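Local coordinates for conserved hypothetical protein (Chlorobium tepidum TLS, PDB 1T6S) that probably takes part in chromosome partitioning as the ScpB segregation and condensation subunit, and carries a winged helix-turn-helix fold, at residues 100-111 / 147-156; 55-63 / 70-78. All blocks are in the same frame, centred on the assembly; numbering follows the deposited sequence.

Interaction 1 of 2, residues 100-111 / 147-156; sequences LAVVAWHQPVTK and PLQYGTTEVF. With NO3 (nitrate ion), chain N; NO3 (nitrate ion), chain C.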
loop_
_atom_site.group_PDB
_atom_site.type_symbol
_atom_site.label_atom_id
_atom_site.label_comp_id
_atom_site.label_asym_id
_atom_site.label_seq_id
_atom_site.Cartn_x
_atom_site.Cartn_y
_atom_site.Cartn_z
ATOM N N LEU A 100 -9.746 -0.343 -2.022
ATOM C CA LEU A 100 -8.626 -0.428 -2.957
ATOM C C LEU A 100 -8.681 -1.738 -3.735
ATOM O O LEU A 100 -8.412 -1.782 -4.936
ATOM C CB LEU A 100 -7.285 -0.397 -2.223
ATOM C CG LEU A 100 -6.242 0.551 -2.807
ATOM C CD1 LEU A 100 -4.885 0.287 -2.154
ATOM C CD2 LEU A 100 -6.170 0.414 -4.301
ATOM N N ALA A 101 -9.001 -2.814 -3.022
ATOM C CA ALA A 101 -9.104 -4.144 -3.599
ATOM C C ALA A 101 -10.228 -4.198 -4.632
ATOM O O ALA A 101 -10.063 -4.792 -5.693
ATOM C CB ALA A 101 -9.370 -5.177 -2.482
ATOM N N VAL A 102 -11.371 -3.590 -4.307
ATOM C CA VAL A 102 -12.518 -3.558 -5.212
ATOM C C VAL A 102 -12.166 -2.785 -6.489
ATOM O O VAL A 102 -12.520 -3.196 -7.598
ATOM C CB VAL A 102 -13.762 -2.919 -4.531
ATOM C CG1 VAL A 102 -14.926 -2.825 -5.534
ATOM C CG2 VAL A 102 -14.197 -3.774 -3.327
ATOM N N VAL A 103 -11.460 -1.671 -6.330
ATOM C CA VAL A 103 -11.036 -0.880 -7.491
ATOM C C VAL A 103 -10.049 -1.679 -8.354
ATOM O O VAL A 103 -10.180 -1.751 -9.589
ATOM C CB VAL A 103 -10.410 0.451 -7.060
ATOM C CG1 VAL A 103 -9.958 1.261 -8.315
ATOM C CG2 VAL A 103 -11.441 1.243 -6.269
ATOM N N ALA A 104 -9.078 -2.302 -7.698
ATOM C CA ALA A 104 -8.087 -3.097 -8.409
ATOM C C ALA A 104 -8.760 -4.150 -9.254
ATOM O O ALA A 104 -8.356 -4.392 -10.395
ATOM C CB ALA A 104 -7.103 -3.777 -7.418
ATOM N N TRP A 105 -9.801 -4.778 -8.713
ATOM C CA TRP A 105 -10.469 -5.834 -9.461
ATOM C C TRP A 105 -11.554 -5.404 -10.450
ATOM O O TRP A 105 -11.604 -5.920 -11.560
ATOM C CB TRP A 105 -11.044 -6.871 -8.487
ATOM C CG TRP A 105 -11.651 -8.038 -9.203
ATOM C CD1 TRP A 105 -12.982 -8.341 -9.306
ATOM C CD2 TRP A 105 -10.951 -9.042 -9.954
ATOM N NE1 TRP A 105 -13.153 -9.467 -10.069
ATOM C CE2 TRP A 105 -11.924 -9.920 -10.481
ATOM C CE3 TRP A 105 -9.595 -9.286 -10.232
ATOM C CZ2 TRP A 105 -11.588 -11.021 -11.268
ATOM C CZ3 TRP A 105 -9.263 -10.392 -11.022
ATOM C CH2 TRP A 105 -10.259 -11.241 -11.527
ATOM N N HIS A 106 -12.386 -4.445 -10.058
ATOM C CA HIS A 106 -13.499 -4.003 -10.895
ATOM C C HIS A 106 -13.308 -2.759 -11.777
ATOM O O HIS A 106 -14.202 -2.411 -12.540
ATOM C CB HIS A 106 -14.718 -3.786 -10.005
ATOM C CG HIS A 106 -15.203 -5.029 -9.335
ATOM N ND1 HIS A 106 -16.121 -5.879 -9.918
ATOM C CD2 HIS A 106 -14.885 -5.585 -8.140
ATOM C CE1 HIS A 106 -16.349 -6.900 -9.112
ATOM N NE2 HIS A 106 -15.611 -6.746 -8.025
ATOM N N GLN A 107 -12.162 -2.097 -11.673
ATOM C CA GLN A 107 -11.893 -0.897 -12.461
ATOM C C GLN A 107 -12.136 -1.039 -13.973
ATOM O O GLN A 107 -11.865 -2.084 -14.573
ATOM C CB GLN A 107 -10.453 -0.422 -12.218
ATOM C CG GLN A 107 -9.367 -1.453 -12.578
ATOM C CD GLN A 107 -7.964 -0.970 -12.227
ATOM O OE1 GLN A 107 -7.594 0.161 -12.534
ATOM N NE2 GLN A 107 -7.179 -1.829 -11.588
ATOM N N PRO A 108 -12.677 0.018 -14.608
ATOM C CA PRO A 108 -13.064 1.298 -14.000
ATOM C C PRO A 108 -14.399 1.125 -13.279
ATOM O O PRO A 108 -15.336 0.547 -13.827
ATOM C CB PRO A 108 -13.137 2.244 -15.204
ATOM C CG PRO A 108 -13.522 1.348 -16.321
ATOM C CD PRO A 108 -12.683 0.119 -16.079
ATOM N N VAL A 109 -14.474 1.617 -12.043
ATOM C CA VAL A 109 -15.680 1.476 -11.227
ATOM C C VAL A 109 -16.062 2.765 -10.502
ATOM O O VAL A 109 -15.194 3.536 -10.088
ATOM C CB VAL A 109 -15.487 0.320 -10.185
ATOM C CG1 VAL A 109 -14.392 0.679 -9.191
ATOM C CG2 VAL A 109 -16.787 0.033 -9.467
ATOM N N THR A 110 -17.369 2.985 -10.362
ATOM C CA THR A 110 -17.913 4.170 -9.689
ATOM C C THR A 110 -18.131 3.928 -8.193
ATOM O O THR A 110 -18.117 2.792 -7.731
ATOM C CB THR A 110 -19.299 4.544 -10.245
ATOM O OG1 THR A 110 -20.250 3.555 -9.829
ATOM C CG2 THR A 110 -19.280 4.601 -11.770
ATOM N N LYS A 111 -18.369 5.012 -7.456
ATOM C CA LYS A 111 -18.641 4.914 -6.030
ATOM C C LYS A 111 -19.911 4.091 -5.817
ATOM O O LYS A 111 -19.975 3.244 -4.926
ATOM C CB LYS A 111 -18.850 6.297 -5.410
ATOM C CG LYS A 111 -17.603 7.145 -5.324
ATOM C CD LYS A 111 -17.832 8.389 -4.470
ATOM C CE LYS A 111 -16.541 9.193 -4.349
ATOM N NZ LYS A 111 -16.714 10.438 -3.532
ATOM N N PRO A 147 -21.464 9.384 -13.435
ATOM C CA PRO A 147 -20.538 9.395 -12.294
ATOM C C PRO A 147 -19.106 9.019 -12.664
ATOM O O PRO A 147 -18.875 8.260 -13.597
ATOM C CB PRO A 147 -21.170 8.403 -11.321
ATOM C CG PRO A 147 -21.865 7.411 -12.260
ATOM C CD PRO A 147 -22.477 8.319 -13.305
ATOM N N LEU A 148 -18.154 9.574 -11.922
ATOM C CA LEU A 148 -16.736 9.315 -12.135
ATOM C C LEU A 148 -16.416 7.852 -11.869
ATOM O O LEU A 148 -16.989 7.238 -10.957
ATOM C CB LEU A 148 -15.903 10.184 -11.186
ATOM C CG LEU A 148 -16.009 11.702 -11.384
ATOM C CD1 LEU A 148 -15.272 12.461 -10.278
ATOM C CD2 LEU A 148 -15.416 12.034 -12.744
ATOM N N GLN A 149 -15.510 7.302 -12.678
ATOM C CA GLN A 149 -15.048 5.917 -12.548
ATOM C C GLN A 149 -13.618 5.992 -12.076
ATOM O O GLN A 149 -12.881 6.894 -12.482
ATOM C CB GLN A 149 -15.072 5.206 -13.899
ATOM C CG GLN A 149 -16.433 5.121 -14.533
ATOM C CD GLN A 149 -16.351 4.565 -15.929
ATOM O OE1 GLN A 149 -15.719 5.160 -16.802
ATOM N NE2 GLN A 149 -16.974 3.414 -16.147
ATOM N N TYR A 150 -13.211 5.054 -11.228
ATOM C CA TYR A 150 -11.843 5.057 -10.709
ATOM C C TYR A 150 -11.041 3.833 -11.083
ATOM O O TYR A 150 -11.602 2.790 -11.399
ATOM C CB TYR A 150 -11.849 5.205 -9.188
ATOM C CG TYR A 150 -12.558 6.445 -8.710
ATOM C CD1 TYR A 150 -13.937 6.455 -8.501
ATOM C CD2 TYR A 150 -11.859 7.629 -8.521
ATOM C CE1 TYR A 150 -14.597 7.632 -8.117
ATOM C CE2 TYR A 150 -12.510 8.792 -8.145
ATOM C CZ TYR A 150 -13.872 8.787 -7.947
ATOM O OH TYR A 150 -14.495 9.959 -7.592
ATOM N N GLY A 151 -9.721 3.980 -11.051
ATOM C CA GLY A 151 -8.827 2.876 -11.366
ATOM C C GLY A 151 -7.574 3.062 -10.523
ATOM O O GLY A 151 -7.382 4.134 -9.963
ATOM N N THR A 152 -6.736 2.034 -10.415
ATOM C CA THR A 152 -5.511 2.140 -9.633
ATOM C C THR A 152 -4.477 2.948 -10.430
ATOM O O THR A 152 -4.647 3.156 -11.630
ATOM C CB THR A 152 -4.937 0.729 -9.280
ATOM O OG1 THR A 152 -4.872 -0.069 -10.466
ATOM C CG2 THR A 152 -5.825 0.026 -8.236
ATOM N N THR A 153 -3.408 3.380 -9.768
ATOM C CA THR A 153 -2.364 4.199 -10.388
ATOM C C THR A 153 -1.007 3.489 -10.484
ATOM O O THR A 153 -0.768 2.509 -9.776
ATOM C CB THR A 153 -2.142 5.482 -9.575
ATOM O OG1 THR A 153 -1.699 5.134 -8.254
ATOM C CG2 THR A 153 -3.433 6.293 -9.470
ATOM N N GLU A 154 -0.113 3.990 -11.345
ATOM C CA GLU A 154 1.220 3.385 -11.481
ATOM C C GLU A 154 1.919 3.587 -10.143
ATOM O O GLU A 154 2.836 2.848 -9.777
ATOM C CB GLU A 154 2.042 4.058 -12.598
ATOM C CG GLU A 154 3.180 3.173 -13.139
ATOM C CD GLU A 154 2.641 1.983 -13.909
ATOM O OE1 GLU A 154 3.335 0.949 -14.009
ATOM O OE2 GLU A 154 1.506 2.072 -14.429
ATOM N N VAL A 155 1.469 4.600 -9.413
ATOM C CA VAL A 155 2.003 4.894 -8.099
ATOM C C VAL A 155 1.695 3.704 -7.186
ATOM O O VAL A 155 2.547 3.258 -6.407
ATOM C CB VAL A 155 1.354 6.141 -7.515
ATOM C CG1 VAL A 155 1.959 6.446 -6.141
ATOM C CG2 VAL A 155 1.541 7.317 -8.469
ATOM N N PHE A 156 0.465 3.201 -7.278
ATOM C CA PHE A 156 0.053 2.041 -6.484
ATOM C C PHE A 156 0.857 0.816 -6.923
ATOM O O PHE A 156 1.415 0.100 -6.097
ATOM C CB PHE A 156 -1.441 1.717 -6.676
ATOM C CG PHE A 156 -1.803 0.302 -6.279
ATOM C CD1 PHE A 156 -1.795 -0.087 -4.941
ATOM C CD2 PHE A 156 -2.111 -0.647 -7.247
ATOM C CE1 PHE A 156 -2.093 -1.415 -4.575
ATOM C CE2 PHE A 156 -2.407 -1.967 -6.900
ATOM C CZ PHE A 156 -2.399 -2.353 -5.561
HETATM N N NO3 N . -4.163 -3.282 -10.551
HETATM O O1 NO3 N . -3.574 -4.374 -10.670
HETATM O O2 NO3 N . -4.392 -2.672 -11.568
HETATM O O3 NO3 N . -4.460 -2.914 -9.430
HETATM N N NO3 C . -15.649 8.369 -0.770
HETATM O O1 NO3 C . -16.773 8.713 -1.206
HETATM O O2 NO3 C . -15.466 7.200 -0.609
HETATM O O3 NO3 C . -14.847 9.237 -0.550
HETATM O O HOH W 1 -17.859 1.641 -14.260
HETATM O O HOH W 2 -18.298 7.718 -8.626
#
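Y150 meets V109 where strand 148-152 of a winged helix-turn-helix domain takes the short, weakly bonded strand 109-110 as its antiparallel neighbour. The pair is a hydrogen-bonded one: V109 N donates to Y150 O over 3.2 Å and Y150 N returns a bond to V109 O over 2.7 Å. With CG turned beside its backbone N (chi1 -57°), the Y150 ring keeps V109 O at its edge, brings CE1 to 4.1 Å from K111 CG, and packs on I126 and L130 of helix 125-131. This shows how one aromatic can tie a sheet to the helices beneath it. T110 sets its CA against L148 O and its methyl CG2 3.8 Å from P147 CG, while its OG1 caps E113 N of the next helix. Q149 runs alongside P108, which follows a cis peptide bond, and water 1 links P108 O to Q149 NE2.

At the far end the last turns of helix 87-106, residues 100-106, cross strand 148-152 at 94°. T152 CG2 sits 3.9 Å from A104 CA and also meets L100. Beside it, the Q107 amide bonds T152 twice. T152 N reaches Q107 OE1 at 3.0 Å from above the carbonyl plane. Q107 NE2 serves T152 OG1 at 3.1 Å, a nitrate probably from the crystallisation liquor (a weak bond), and A104 O, which lies in the plane of the Q107 amide.

Interaction 2 of 2, residues 55-63 / 70-78; sequences TGRTFRIHA and FLTEPEFAD. With NO3 (nitrate ion), chain L; NO3 (nitrate ion), chain H.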
loop_
_atom_site.group_PDB
_atom_site.type_symbol
_atom_site.label_atom_id
_atom_site.label_comp_id
_atom_site.label_asym_id
_atom_site.label_seq_id
_atom_site.Cartn_x
_atom_site.Cartn_y
_atom_site.Cartn_z
ATOM N N THR A 55 15.245 -12.759 35.616
ATOM C CA THR A 55 15.077 -11.389 36.082
ATOM C C THR A 55 13.660 -10.833 35.876
ATOM O O THR A 55 13.368 -9.708 36.271
ATOM C CB THR A 55 16.129 -10.459 35.413
ATOM O OG1 THR A 55 15.990 -10.510 33.982
ATOM C CG2 THR A 55 17.546 -10.922 35.784
ATOM N N GLY A 56 12.782 -11.621 35.265
ATOM C CA GLY A 56 11.413 -11.181 35.076
ATOM C C GLY A 56 11.152 -10.223 33.929
ATOM O O GLY A 56 10.288 -9.353 34.040
ATOM N N ARG A 57 11.886 -10.386 32.831
ATOM C CA ARG A 57 11.711 -9.539 31.649
ATOM C C ARG A 57 10.450 -9.967 30.893
ATOM O O ARG A 57 10.035 -11.123 30.952
ATOM C CB ARG A 57 12.932 -9.642 30.737
ATOM C CG ARG A 57 14.209 -9.088 31.332
ATOM C CD ARG A 57 14.230 -7.567 31.294
ATOM N NE ARG A 57 13.326 -6.936 32.247
ATOM C CZ ARG A 57 13.637 -6.685 33.516
ATOM N NH1 ARG A 57 14.828 -7.015 33.986
ATOM N NH2 ARG A 57 12.768 -6.088 34.311
ATOM N N THR A 58 9.844 -9.028 30.175
ATOM C CA THR A 58 8.608 -9.303 29.447
ATOM C C THR A 58 8.797 -9.673 27.976
ATOM O O THR A 58 7.834 -9.702 27.208
ATOM C CB THR A 58 7.672 -8.085 29.546
ATOM O OG1 THR A 58 8.315 -6.931 28.974
ATOM C CG2 THR A 58 7.333 -7.806 31.015
ATOM N N PHE A 59 10.036 -9.958 27.593
ATOM C CA PHE A 59 10.346 -10.322 26.215
ATOM C C PHE A 59 11.300 -11.514 26.134
ATOM O O PHE A 59 11.945 -11.884 27.123
ATOM C CB PHE A 59 10.941 -9.113 25.481
ATOM C CG PHE A 59 11.983 -8.372 26.276
ATOM C CD1 PHE A 59 13.245 -8.905 26.466
ATOM C CD2 PHE A 59 11.685 -7.140 26.853
ATOM C CE1 PHE A 59 14.199 -8.223 27.218
ATOM C CE2 PHE A 59 12.635 -6.448 27.608
ATOM C CZ PHE A 59 13.889 -6.991 27.788
ATOM N N ARG A 60 11.381 -12.108 24.948
ATOM C CA ARG A 60 12.248 -13.268 24.707
ATOM C C ARG A 60 12.758 -13.250 23.287
ATOM O O ARG A 60 12.106 -12.705 22.396
ATOM C CB ARG A 60 11.484 -14.592 24.889
ATOM C CG ARG A 60 10.942 -14.868 26.283
ATOM C CD ARG A 60 12.034 -15.194 27.290
ATOM N NE ARG A 60 11.469 -15.567 28.590
ATOM C CZ ARG A 60 10.979 -14.706 29.477
ATOM N NH1 ARG A 60 10.992 -13.402 29.218
ATOM N NH2 ARG A 60 10.448 -15.151 30.616
ATOM N N ILE A 61 13.921 -13.860 23.080
ATOM C CA ILE A 61 14.485 -13.973 21.743
ATOM C C ILE A 61 13.951 -15.275 21.114
ATOM O O ILE A 61 13.999 -16.349 21.722
ATOM C CB ILE A 61 16.043 -14.008 21.762
ATOM C CG1 ILE A 61 16.588 -12.643 22.222
ATOM C CG2 ILE A 61 16.566 -14.345 20.374
ATOM C CD1 ILE A 61 18.065 -12.646 22.595
ATOM N N HIS A 62 13.435 -15.152 19.895
ATOM C CA HIS A 62 12.877 -16.261 19.133
ATOM C C HIS A 62 13.612 -16.496 17.808
ATOM O O HIS A 62 13.949 -15.553 17.073
ATOM C CB HIS A 62 11.402 -15.992 18.816
ATOM C CG HIS A 62 10.518 -15.938 20.023
ATOM N ND1 HIS A 62 9.737 -17.001 20.418
ATOM C CD2 HIS A 62 10.281 -14.946 20.913
ATOM C CE1 HIS A 62 9.053 -16.665 21.497
ATOM N NE2 HIS A 62 9.365 -15.424 21.816
ATOM N N ALA A 63 13.838 -17.768 17.504
ATOM C CA ALA A 63 14.494 -18.169 16.270
ATOM C C ALA A 63 13.388 -18.432 15.260
ATOM O O ALA A 63 12.722 -19.469 15.322
ATOM C CB ALA A 63 15.300 -19.445 16.499
ATOM N N PHE A 70 13.529 -10.302 19.006
ATOM C CA PHE A 70 12.841 -10.209 20.283
ATOM C C PHE A 70 11.351 -10.147 20.024
ATOM O O PHE A 70 10.915 -9.601 19.008
ATOM C CB PHE A 70 13.237 -8.928 21.020
ATOM C CG PHE A 70 14.481 -9.058 21.847
ATOM C CD1 PHE A 70 15.730 -8.796 21.294
ATOM C CD2 PHE A 70 14.405 -9.468 23.181
ATOM C CE1 PHE A 70 16.894 -8.938 22.055
ATOM C CE2 PHE A 70 15.562 -9.613 23.955
ATOM C CZ PHE A 70 16.808 -9.348 23.390
ATOM N N LEU A 71 10.576 -10.706 20.942
ATOM C CA LEU A 71 9.113 -10.676 20.873
ATOM C C LEU A 71 8.627 -10.556 22.318
ATOM O O LEU A 71 9.251 -11.116 23.221
ATOM C CB LEU A 71 8.574 -11.967 20.246
ATOM C CG LEU A 71 7.796 -11.885 18.929
ATOM C CD1 LEU A 71 8.516 -11.032 17.903
ATOM C CD2 LEU A 71 7.603 -13.305 18.399
ATOM N N THR A 72 7.545 -9.816 22.554
ATOM C CA THR A 72 7.035 -9.694 23.922
ATOM C C THR A 72 6.233 -10.954 24.257
ATOM O O THR A 72 5.695 -11.611 23.366
ATOM C CB THR A 72 6.133 -8.430 24.150
ATOM O OG1 THR A 72 5.174 -8.309 23.097
ATOM C CG2 THR A 72 6.995 -7.156 24.205
ATOM N N GLU A 73 6.173 -11.279 25.542
ATOM C CA GLU A 73 5.475 -12.458 26.036
ATOM C C GLU A 73 3.965 -12.420 25.787
ATOM O O GLU A 73 3.331 -11.371 25.886
ATOM C CB GLU A 73 5.760 -12.625 27.533
ATOM C CG GLU A 73 7.187 -13.035 27.825
ATOM C CD GLU A 73 7.435 -14.505 27.523
ATOM O OE1 GLU A 73 7.187 -15.346 28.419
ATOM O OE2 GLU A 73 7.858 -14.827 26.386
ATOM N N PRO A 74 3.367 -13.583 25.468
ATOM C CA PRO A 74 1.924 -13.671 25.204
ATOM C C PRO A 74 1.076 -13.132 26.332
ATOM O O PRO A 74 -0.089 -12.788 26.137
ATOM C CB PRO A 74 1.704 -15.166 24.947
ATOM C CG PRO A 74 2.778 -15.817 25.762
ATOM C CD PRO A 74 3.979 -14.927 25.471
ATOM N N GLU A 75 1.670 -13.027 27.513
ATOM C CA GLU A 75 0.945 -12.503 28.661
ATOM C C GLU A 75 0.496 -11.059 28.447
ATOM O O GLU A 75 -0.462 -10.594 29.073
ATOM C CB GLU A 75 1.813 -12.586 29.915
ATOM C CG GLU A 75 1.163 -11.986 31.149
ATOM C CD GLU A 75 1.984 -12.223 32.397
ATOM O OE1 GLU A 75 2.467 -13.362 32.575
ATOM O OE2 GLU A 75 2.140 -11.278 33.201
ATOM N N PHE A 76 1.186 -10.337 27.569
ATOM C CA PHE A 76 0.806 -8.947 27.323
ATOM C C PHE A 76 0.269 -8.735 25.921
ATOM O O PHE A 76 0.264 -7.612 25.413
ATOM C CB PHE A 76 2.007 -8.033 27.562
ATOM C CG PHE A 76 2.724 -8.323 28.842
ATOM C CD1 PHE A 76 3.677 -9.338 28.896
ATOM C CD2 PHE A 76 2.393 -7.640 30.014
ATOM C CE1 PHE A 76 4.291 -9.678 30.099
ATOM C CE2 PHE A 76 3.001 -7.971 31.225
ATOM C CZ PHE A 76 3.952 -8.994 31.267
ATOM N N ALA A 77 -0.192 -9.813 25.303
ATOM C CA ALA A 77 -0.725 -9.747 23.949
ATOM C C ALA A 77 -1.857 -8.747 23.788
ATOM O O ALA A 77 -1.911 -8.031 22.791
ATOM C CB ALA A 77 -1.185 -11.133 23.501
ATOM N N ASP A 78 -2.758 -8.681 24.763
ATOM C CA ASP A 78 -3.873 -7.749 24.657
ATOM C C ASP A 78 -3.407 -6.301 24.689
ATOM O O ASP A 78 -3.920 -5.456 23.947
ATOM C CB ASP A 78 -4.905 -7.993 25.765
ATOM C CG ASP A 78 -6.084 -7.032 25.684
ATOM O OD1 ASP A 78 -6.086 -6.017 26.420
ATOM O OD2 ASP A 78 -7.006 -7.279 24.868
HETATM N N NO3 L . 10.222 -19.500 18.266
HETATM O O1 NO3 L . 9.216 -18.779 18.215
HETATM O O2 NO3 L . 10.303 -20.376 17.470
HETATM O O3 NO3 L . 11.044 -19.256 19.124
HETATM N N NO3 H . 14.817 -19.708 20.348
HETATM O O1 NO3 H . 14.903 -20.605 21.201
HETATM O O2 NO3 H . 13.845 -19.722 19.644
HETATM O O3 NO3 H . 15.717 -18.905 20.298
HETATM O O HOH W 3 8.402 -13.885 23.923
#
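F59 faces T72 and I61 faces F70 in non-hydrogen-bonded antiparallel pairs, with R60 and L71 forming the hydrogen-bonded pair between them. The strands are strongly twisted, their directions 138° apart. R60 N to L71 O and L71 N to R60 O both measure 2.9 Å, and E73 N extends the ladder by donating to T58 O at 2.8 Å.

The hairpin illustrates how two faces can differ. On the face of F59, I61 and F70, I61 CG1 stands over the F70 ring in a CH-pi contact, 3.6 Å from its centroid, while the F59 ring meets F70 from the side of CD1, with the planes 80° apart. On the opposite face, R60 bends at chi2 (-71°) and lays its guanidinium flat against the carboxylate of E73, whose OE1 sits over the centre of the group. This is a long salt bridge, R60 NH2 to E73 OE1 3.9 Å, in which no N-H points at the oxygen. R60 NH1 instead bonds R57 O and F59 O, both in the guanidinium plane, fixing its rotation. Water 3 bridges E73 OE2, L71 O and H62 NE2, L71 CD2 packs over the H62 ring, and H62 ND1 gives two bonds to a nitrate, probably from the crystallisation liquor. The T58 methyl CG2 rests 3.6 Å from F76 CZ.

Helix 38-55 backs the hairpin: E53 gives R60 NH2 a second carboxylate, N49 accepts from I61 N, and Y52 meets F59 edge-to-face. I16 of helix 2-18 touches I61 and F70. After the 3-10 turn at P74-E75, helix 77-84 begins, with F76 at its N-cap.

In the fold
The two interactions follow one another along the chain, interaction 2 closing before interaction 1 opens, and lie on opposite sides of the chain's centre. Their centres are 42 Å apart and their nearest atoms about 26 Å, so they do not touch. Helix 77-84 begins within interaction 2, and helix 87-106, next in the chain, ends within interaction 1. Interaction 2 is a two-stranded hairpin; interaction 1 gives two strands to a three-stranded sheet, 135-140 being the third. Such separate small antiparallel sheets packed on helices are consistent with two winged-helix units in an elongated molecule. Both contacts reach the second subunit, L71 packing on its G139 and L100 on its L97, consistent with both halves contributing to the dimer.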